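Side-chain contacts in uncharacterized conserved protein (Staphylococcus epidermidis, PDB 3FRM), which is of unknown function but carries a GNAT-type acetyltransferase domain, and so may transfer an acetyl group from acetyl-CoA to a substrate not yet identified: residues A[55-58]-A[59-63]; A[122-125]-A[126-130]; A[195-198]-A[199-202]. All blocks are in the same frame, centred on the assembly; numbering follows the deposited sequence.

Contact 1 of 3, residues A[55-58]-A[59-63]; sequences KDIE and VQKKM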
loop_
_atom_site.group_PDB
_atom_site.type_symbol
_atom_site.label_atom_id
_atom_site.label_comp_id
_atom_site.label_asym_id
_atom_site.label_seq_id
_atom_site.Cartn_x
_atom_site.Cartn_y
_atom_site.Cartn_z
ATOM N N LYS A 55 -30.082 -2.992 11.749
ATOM C CA LYS A 55 -31.268 -3.067 10.929
ATOM C C LYS A 55 -30.892 -3.237 9.466
ATOM O O LYS A 55 -31.523 -4.027 8.786
ATOM C CB LYS A 55 -32.128 -1.819 11.140
ATOM C CG LYS A 55 -32.983 -1.874 12.411
ATOM C CD LYS A 55 -33.421 -0.510 12.861
ATOM C CE LYS A 55 -33.923 -0.592 14.294
ATOM N NZ LYS A 55 -33.795 0.735 15.030
ATOM N N ASP A 56 -29.822 -2.576 9.017
ATOM C CA ASP A 56 -29.413 -2.621 7.615
ATOM C C ASP A 56 -28.772 -3.977 7.313
ATOM O O ASP A 56 -28.891 -4.524 6.203
ATOM C CB ASP A 56 -28.447 -1.490 7.295
ATOM C CG ASP A 56 -29.061 -0.089 7.488
ATOM O OD1 ASP A 56 -30.294 0.071 7.500
ATOM O OD2 ASP A 56 -28.284 0.888 7.585
ATOM N N ILE A 57 -28.120 -4.548 8.318
ATOM C CA ILE A 57 -27.644 -5.927 8.192
ATOM C C ILE A 57 -28.750 -6.871 7.861
ATOM O O ILE A 57 -28.567 -7.784 7.045
ATOM C CB ILE A 57 -26.952 -6.410 9.458
ATOM C CG1 ILE A 57 -25.480 -6.044 9.350
ATOM C CG2 ILE A 57 -27.034 -7.934 9.609
ATOM C CD1 ILE A 57 -24.866 -5.728 10.673
ATOM N N GLU A 58 -29.901 -6.656 8.491
ATOM C CA GLU A 58 -31.007 -7.623 8.382
ATOM C C GLU A 58 -31.658 -7.570 7.005
ATOM O O GLU A 58 -31.767 -8.564 6.364
ATOM C CB GLU A 58 -32.030 -7.411 9.492
ATOM C CG GLU A 58 -31.549 -7.832 10.872
ATOM C CD GLU A 58 -30.980 -9.261 10.873
ATOM O OE1 GLU A 58 -31.688 -10.229 10.473
ATOM O OE2 GLU A 58 -29.802 -9.415 11.278
ATOM N N VAL A 59 -32.041 -6.380 6.570
ATOM C CA VAL A 59 -32.373 -6.083 5.181
ATOM C C VAL A 59 -31.427 -6.705 4.198
ATOM O O VAL A 59 -31.880 -7.461 3.363
ATOM C CB VAL A 59 -32.470 -4.540 4.865
ATOM C CG1 VAL A 59 -33.100 -4.352 3.486
ATOM C CG2 VAL A 59 -33.338 -3.876 5.868
ATOM N N GLN A 60 -30.125 -6.429 4.304
ATOM C CA GLN A 60 -29.169 -6.915 3.273
ATOM C C GLN A 60 -29.084 -8.409 3.303
ATOM O O GLN A 60 -29.061 -9.029 2.244
ATOM C CB GLN A 60 -27.755 -6.351 3.394
ATOM C CG GLN A 60 -26.974 -6.513 2.100
ATOM C CD GLN A 60 -25.527 -6.092 2.206
ATOM O OE1 GLN A 60 -24.668 -6.904 2.411
ATOM N NE2 GLN A 60 -25.257 -4.809 2.082
ATOM N N LYS A 61 -29.030 -8.973 4.513
ATOM C CA LYS A 61 -28.988 -10.429 4.722
ATOM C C LYS A 61 -30.152 -11.110 3.977
ATOM O O LYS A 61 -29.981 -12.130 3.293
ATOM C CB LYS A 61 -28.983 -10.760 6.229
ATOM C CG LYS A 61 -28.852 -12.266 6.566
ATOM C CD LYS A 61 -28.765 -12.608 8.112
ATOM C CE LYS A 61 -27.774 -11.630 8.834
ATOM N NZ LYS A 61 -27.743 -11.747 10.374
ATOM N N LYS A 62 -31.338 -10.513 4.066
ATOM C CA LYS A 62 -32.522 -11.058 3.362
ATOM C C LYS A 62 -32.431 -10.898 1.846
ATOM O O LYS A 62 -32.611 -11.846 1.088
ATOM C CB LYS A 62 -33.785 -10.408 3.896
ATOM C CG LYS A 62 -34.362 -11.156 5.079
ATOM C CD LYS A 62 -35.769 -10.686 5.430
ATOM C CE LYS A 62 -35.778 -9.699 6.645
ATOM N NZ LYS A 62 -35.624 -10.376 7.977
HETATM N N MSE A 63 -32.106 -9.712 1.383
HETATM C CA MSE A 63 -31.956 -9.543 -0.043
HETATM C C MSE A 63 -30.997 -10.545 -0.615
HETATM O O MSE A 63 -31.277 -11.175 -1.622
HETATM C CB MSE A 63 -31.464 -8.139 -0.373
HETATM C CG MSE A 63 -32.547 -7.169 -0.116
HETATM SE SE MSE A 63 -32.270 -5.338 -0.696
HETATM C CE MSE A 63 -32.030 -5.485 -2.622
HETATM O O HOH W 1 -32.397 -10.770 8.140
#

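Contact 2 of 3, residues A[122-125]-A[126-130]; sequences QLVS and SNNIN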
loop_
_atom_site.group_PDB
_atom_site.type_symbol
_atom_site.label_atom_id
_atom_site.label_comp_id
_atom_site.label_asym_id
_atom_site.label_seq_id
_atom_site.Cartn_x
_atom_site.Cartn_y
_atom_site.Cartn_z
ATOM N N GLN A 122 -3.276 -3.041 -27.634
ATOM C CA GLN A 122 -4.421 -3.306 -28.495
ATOM C C GLN A 122 -5.703 -3.168 -27.701
ATOM O O GLN A 122 -5.743 -3.541 -26.523
ATOM C CB GLN A 122 -4.325 -4.720 -29.126
ATOM C CG GLN A 122 -3.103 -4.946 -30.036
ATOM C CD GLN A 122 -2.946 -6.416 -30.597
ATOM O OE1 GLN A 122 -3.855 -7.268 -30.545
ATOM N NE2 GLN A 122 -1.771 -6.698 -31.106
ATOM N N LEU A 123 -6.749 -2.641 -28.334
ATOM C CA LEU A 123 -8.128 -2.778 -27.822
ATOM C C LEU A 123 -8.502 -4.230 -27.853
ATOM O O LEU A 123 -8.183 -4.920 -28.814
ATOM C CB LEU A 123 -9.120 -1.994 -28.684
ATOM C CG LEU A 123 -9.474 -0.600 -28.149
ATOM C CD1 LEU A 123 -8.342 0.420 -28.439
ATOM C CD2 LEU A 123 -10.808 -0.136 -28.753
ATOM N N VAL A 124 -9.178 -4.731 -26.833
ATOM C CA VAL A 124 -9.491 -6.162 -26.871
ATOM C C VAL A 124 -10.729 -6.463 -27.710
ATOM O O VAL A 124 -11.689 -5.720 -27.704
ATOM C CB VAL A 124 -9.543 -6.834 -25.471
ATOM C CG1 VAL A 124 -8.442 -6.281 -24.593
ATOM C CG2 VAL A 124 -10.891 -6.656 -24.817
ATOM N N SER A 125 -10.686 -7.545 -28.459
ATOM C CA SER A 125 -11.845 -7.959 -29.198
ATOM C C SER A 125 -11.841 -9.451 -29.143
ATOM O O SER A 125 -10.950 -10.052 -28.505
ATOM C CB SER A 125 -11.725 -7.528 -30.642
ATOM O OG SER A 125 -10.523 -8.053 -31.178
ATOM N N SER A 126 -12.815 -10.040 -29.846
ATOM C CA SER A 126 -12.987 -11.482 -29.901
ATOM C C SER A 126 -11.645 -12.081 -30.269
ATOM O O SER A 126 -11.374 -13.239 -29.962
ATOM C CB SER A 126 -14.028 -11.848 -30.948
ATOM O OG SER A 126 -13.563 -11.543 -32.265
ATOM N N ASN A 127 -10.793 -11.266 -30.894
ATOM C CA ASN A 127 -9.561 -11.744 -31.494
ATOM C C ASN A 127 -8.457 -11.936 -30.504
ATOM O O ASN A 127 -7.609 -12.802 -30.647
ATOM C CB ASN A 127 -9.094 -10.770 -32.568
ATOM C CG ASN A 127 -9.902 -10.886 -33.854
ATOM O OD1 ASN A 127 -10.878 -11.661 -33.945
ATOM N ND2 ASN A 127 -9.498 -10.123 -34.861
ATOM N N ASN A 128 -8.456 -11.107 -29.489
ATOM C CA ASN A 128 -7.411 -11.194 -28.505
ATOM C C ASN A 128 -7.934 -11.362 -27.104
ATOM O O ASN A 128 -7.137 -11.432 -26.197
ATOM C CB ASN A 128 -6.444 -9.996 -28.607
ATOM C CG ASN A 128 -7.134 -8.671 -28.391
ATOM O OD1 ASN A 128 -8.274 -8.592 -27.921
ATOM N ND2 ASN A 128 -6.461 -7.629 -28.744
ATOM N N ILE A 129 -9.252 -11.494 -26.925
ATOM C CA ILE A 129 -9.858 -11.593 -25.568
ATOM C C ILE A 129 -9.218 -12.612 -24.632
ATOM O O ILE A 129 -9.217 -12.410 -23.383
ATOM C CB ILE A 129 -11.402 -11.858 -25.604
ATOM C CG1 ILE A 129 -12.009 -11.862 -24.197
ATOM C CG2 ILE A 129 -11.725 -13.200 -26.219
ATOM C CD1 ILE A 129 -11.584 -10.638 -23.285
ATOM N N ASN A 130 -8.761 -13.728 -25.201
ATOM C CA ASN A 130 -8.120 -14.798 -24.436
ATOM C C ASN A 130 -6.734 -14.381 -23.906
ATOM O O ASN A 130 -6.309 -14.867 -22.844
ATOM C CB ASN A 130 -8.005 -16.106 -25.227
ATOM C CG ASN A 130 -9.298 -16.950 -25.200
ATOM O OD1 ASN A 130 -9.826 -17.269 -26.254
ATOM N ND2 ASN A 130 -9.812 -17.302 -24.005
#

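Contact 3 of 3, residues A[195-198]-A[199-202]; sequences VLEE and FQHQ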
loop_
_atom_site.group_PDB
_atom_site.type_symbol
_atom_site.label_atom_id
_atom_site.label_comp_id
_atom_site.label_asym_id
_atom_site.label_seq_id
_atom_site.Cartn_x
_atom_site.Cartn_y
_atom_site.Cartn_z
ATOM N N VAL A 195 0.268 -5.862 -14.552
ATOM C CA VAL A 195 1.338 -6.297 -15.401
ATOM C C VAL A 195 1.880 -7.582 -14.766
ATOM O O VAL A 195 2.004 -7.669 -13.562
ATOM C CB VAL A 195 2.404 -5.201 -15.443
ATOM C CG1 VAL A 195 3.624 -5.638 -16.219
ATOM C CG2 VAL A 195 1.836 -3.932 -16.067
ATOM N N LEU A 196 2.210 -8.581 -15.569
ATOM C CA LEU A 196 2.728 -9.860 -15.049
ATOM C C LEU A 196 4.016 -9.597 -14.281
ATOM O O LEU A 196 4.827 -8.736 -14.681
ATOM C CB LEU A 196 3.066 -10.821 -16.209
ATOM C CG LEU A 196 1.991 -11.262 -17.179
ATOM C CD1 LEU A 196 2.609 -12.112 -18.287
ATOM C CD2 LEU A 196 0.914 -12.082 -16.385
ATOM N N GLU A 197 4.230 -10.384 -13.221
ATOM C CA GLU A 197 5.293 -10.091 -12.278
ATOM C C GLU A 197 6.623 -9.925 -12.986
ATOM O O GLU A 197 7.263 -8.855 -12.929
ATOM C CB GLU A 197 5.404 -11.153 -11.215
ATOM C CG GLU A 197 5.633 -10.585 -9.804
ATOM C CD GLU A 197 6.013 -11.669 -8.762
ATOM O OE1 GLU A 197 5.363 -12.761 -8.685
ATOM O OE2 GLU A 197 6.976 -11.407 -8.002
ATOM N N GLU A 198 7.013 -10.973 -13.685
ATOM C CA GLU A 198 8.238 -10.960 -14.464
ATOM C C GLU A 198 8.417 -9.735 -15.385
ATOM O O GLU A 198 9.531 -9.402 -15.788
ATOM C CB GLU A 198 8.379 -12.279 -15.235
ATOM C CG GLU A 198 7.167 -12.638 -16.075
ATOM C CD GLU A 198 6.140 -13.547 -15.362
ATOM O OE1 GLU A 198 5.954 -14.679 -15.863
ATOM O OE2 GLU A 198 5.508 -13.157 -14.331
ATOM N N PHE A 199 7.354 -9.025 -15.702
ATOM C CA PHE A 199 7.525 -7.891 -16.596
ATOM C C PHE A 199 7.306 -6.565 -15.911
ATOM O O PHE A 199 7.119 -5.529 -16.569
ATOM C CB PHE A 199 6.613 -8.016 -17.805
ATOM C CG PHE A 199 7.054 -9.069 -18.809
ATOM C CD1 PHE A 199 7.969 -8.757 -19.800
ATOM C CD2 PHE A 199 6.530 -10.346 -18.756
ATOM C CE1 PHE A 199 8.361 -9.711 -20.736
ATOM C CE2 PHE A 199 6.921 -11.331 -19.687
ATOM C CZ PHE A 199 7.836 -11.019 -20.676
ATOM N N GLN A 200 7.370 -6.570 -14.592
ATOM C CA GLN A 200 7.233 -5.328 -13.870
ATOM C C GLN A 200 8.558 -4.509 -13.774
ATOM O O GLN A 200 9.673 -5.005 -14.031
ATOM C CB GLN A 200 6.606 -5.579 -12.510
ATOM C CG GLN A 200 5.220 -6.254 -12.597
ATOM C CD GLN A 200 4.563 -6.464 -11.245
ATOM O OE1 GLN A 200 5.167 -6.237 -10.206
ATOM N NE2 GLN A 200 3.298 -6.902 -11.250
ATOM N N HIS A 201 8.388 -3.238 -13.427
ATOM C CA HIS A 201 9.438 -2.246 -13.203
ATOM C C HIS A 201 10.261 -2.051 -14.437
ATOM O O HIS A 201 11.400 -1.668 -14.331
ATOM C CB HIS A 201 10.365 -2.631 -12.054
ATOM C CG HIS A 201 9.699 -3.450 -11.000
ATOM N ND1 HIS A 201 8.758 -2.928 -10.139
ATOM C CD2 HIS A 201 9.828 -4.756 -10.669
ATOM C CE1 HIS A 201 8.352 -3.866 -9.304
ATOM N NE2 HIS A 201 8.985 -4.984 -9.605
ATOM N N GLN A 202 9.710 -2.308 -15.611
ATOM C CA GLN A 202 10.515 -2.057 -16.827
ATOM C C GLN A 202 9.833 -1.218 -17.916
ATOM O O GLN A 202 10.252 -1.240 -19.083
ATOM C CB GLN A 202 11.119 -3.354 -17.385
ATOM C CG GLN A 202 10.162 -4.263 -18.098
ATOM C CD GLN A 202 10.626 -5.751 -18.043
ATOM O OE1 GLN A 202 10.797 -6.333 -16.952
ATOM N NE2 GLN A 202 10.822 -6.357 -19.214
#

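Contact 1 of 3, residues A[55-58]-A[59-63]
Glu-58 and Lys-61, one helical turn apart, form the salt bridge of this stretch: Lys-61 NZ stands 3.2 Å from Glu-58 OE2. The side chains run alongside each other in the same direction, and the ammonium comes to the syn side of OE2, 22° out of the carboxylate plane. Both chains are bent, Glu-58 at chi2 (-51°) and Lys-61 at chi3 (-45°), and so meet.

A water takes up the other carboxylate oxygen. It donates to Glu-58 OE1 and to Glu-58 O, 2.9 Å away, and accepts from Lys-62 NZ. With a lysine on one oxygen and a water shared with a second lysine on the other, Glu-58 is probably ionised.

The apolar share is small: Lys-61 CE lies 3.8 Å from Ile-57 CG2, the two chains crossing at a slant.

Backbone bonds of the i to i+4 kind tie the segments, such as Lys-61 N to Ile-57 O (2.8 Å) and Lys-62 N to Glu-58 O (3.0 Å). Val-59 CG2 packs on the carbonyl of the preceding turn, 3.4 Å from Lys-55 O.

Helix 50-66 is the crossover of a beta-alpha-beta unit. Its inner side packs on Trp-42 of strand 41-44 and Phe-74 of strand 72-75; Asp-56 OD1 forms a salt bridge with Arg-24 and OD2 a hydrogen bond with Tyr-44 OH, and Gln-60 OE1 accepts from Ser-73 N.

Contact 2 of 3, residues A[122-125]-A[126-130]
Asn-128 reaches back from just before helix 129-136 and uses both ends of its amide: ND2 holds the end of strand 120-123 and OD1 the loop that follows it. OD1 accepts from Ser-125 N at 2.7 Å, with the donor tilted 31° from the amide carbonyl plane. ND2 donates twice, to Gln-122 OE1 and to Leu-123 O, each at 3.2 Å. Both acceptors lie close to the plane of the Asn-128 amide, as expected if each uses one N-H, although ND2 itself sits well above the Leu-123 carbonyl plane. The Gln-122 and Asn-128 amide planes are inclined by 21°, and the NE2 of Gln-122 is held by Asp-120. With three bonds on two atoms, rotation of the Asn-128 amide is fixed.

This buried side is tight. Chi1 of Asn-128 (60°) places CG between its own N and carbonyl carbon, folding the amide back over the preceding turn, where OD1 comes 3.3 Å from Val-124 CB. Ser-125 O is engaged as well, accepting from Asn-128 N at 2.9 Å and, weakly, from Ile-129 N. Packing between Val-124 CG2 and Ile-129 CD1 is looser, at 4.3 Å.

The solvent side is held lightly. Ser-126 and Asn-127 are exposed, and the bond from Ser-126 OG to Asn-127 OD1 is weak.

Asn-128 holds the N-cap position, yet its side chain makes no capping bond and instead ties the turn to the outermost strand of the sheet within this chain. Strand 120-123, helices 129-136 and 145-158, then strand 165-171 antiparallel to the first, are consistent with the beta1-alpha1-alpha2-beta2 start of a GNAT fold, and this turn joins beta1 to alpha1.

Contact 3 of 3, residues A[195-198]-A[199-202]
The ring of Phe-199 has Leu-196 CB at its edge, near the ring plane, with CD2 4.3 Å away. Glu-198 CG approaches the same CD2 obliquely at 3.6 Å, brought there by a chi1 of 53° that sets CG between the backbone N and carbonyl carbon. The Glu-198 carboxylate plane is only 6° from that of the ring, but it is the methylene CG, not the carboxylate, that touches the ring. Further along the loop, Gln-200 CB covers one face of the His-201 imidazole, over its centre.

Gln-200 supplies the polar side-chain bond. Its NE2 donates to Val-195 O at 2.8 Å in a nearly straight bond (170° at the hydrogen), and that oxygen lies close to the amide plane. The chain stays extended past CG and carries the amide back to the end of the strand, passing CG within 3.3 Å of Leu-196 O.

Two backbone bonds close the bend: Phe-199 N to Leu-196 O at 2.7 Å and Gln-200 N to Glu-197 O at 2.8 Å. Under it, Val-195 CG1 meets Phe-199 CB at 4.1 Å.

Leu-196 and Phe-199 also pack on Val-176 of strand 174-183. The loop after the 3-10 segment meets the second subunit: Arg-91 of that subunit bonds Gln-200 O, and its Tyr-247 meets the His-201 ring. From Gln-200 onward the sequence fits the start of the GNAT R/Q-x-x-G-x-G/A loop of motif A, which in relatives binds the pyrophosphate of acetyl-CoA; no cofactor is bound here.

All three contacts are local, but they lie in different parts of the fold. Contact 1 sits on a helix of the DUF5613 range, while contact 3 belongs to the GNAT range; their centres are 42 Å apart on opposite sides of the chain's centre. Contact 2 is nearer to contact 3, with nearest atoms about 10 Å apart, yet they do not touch and hold different strand ends. Contacts 1 and 2 are partly buried, whereas contact 3 is a surface loop and alone meets the second subunit. Chemistry differs accordingly: charge and water on a helix flank, neutral amides in a turn, and in contact 3 a glutamine bonding a strand-end carbonyl while an aromatic ring packs separately.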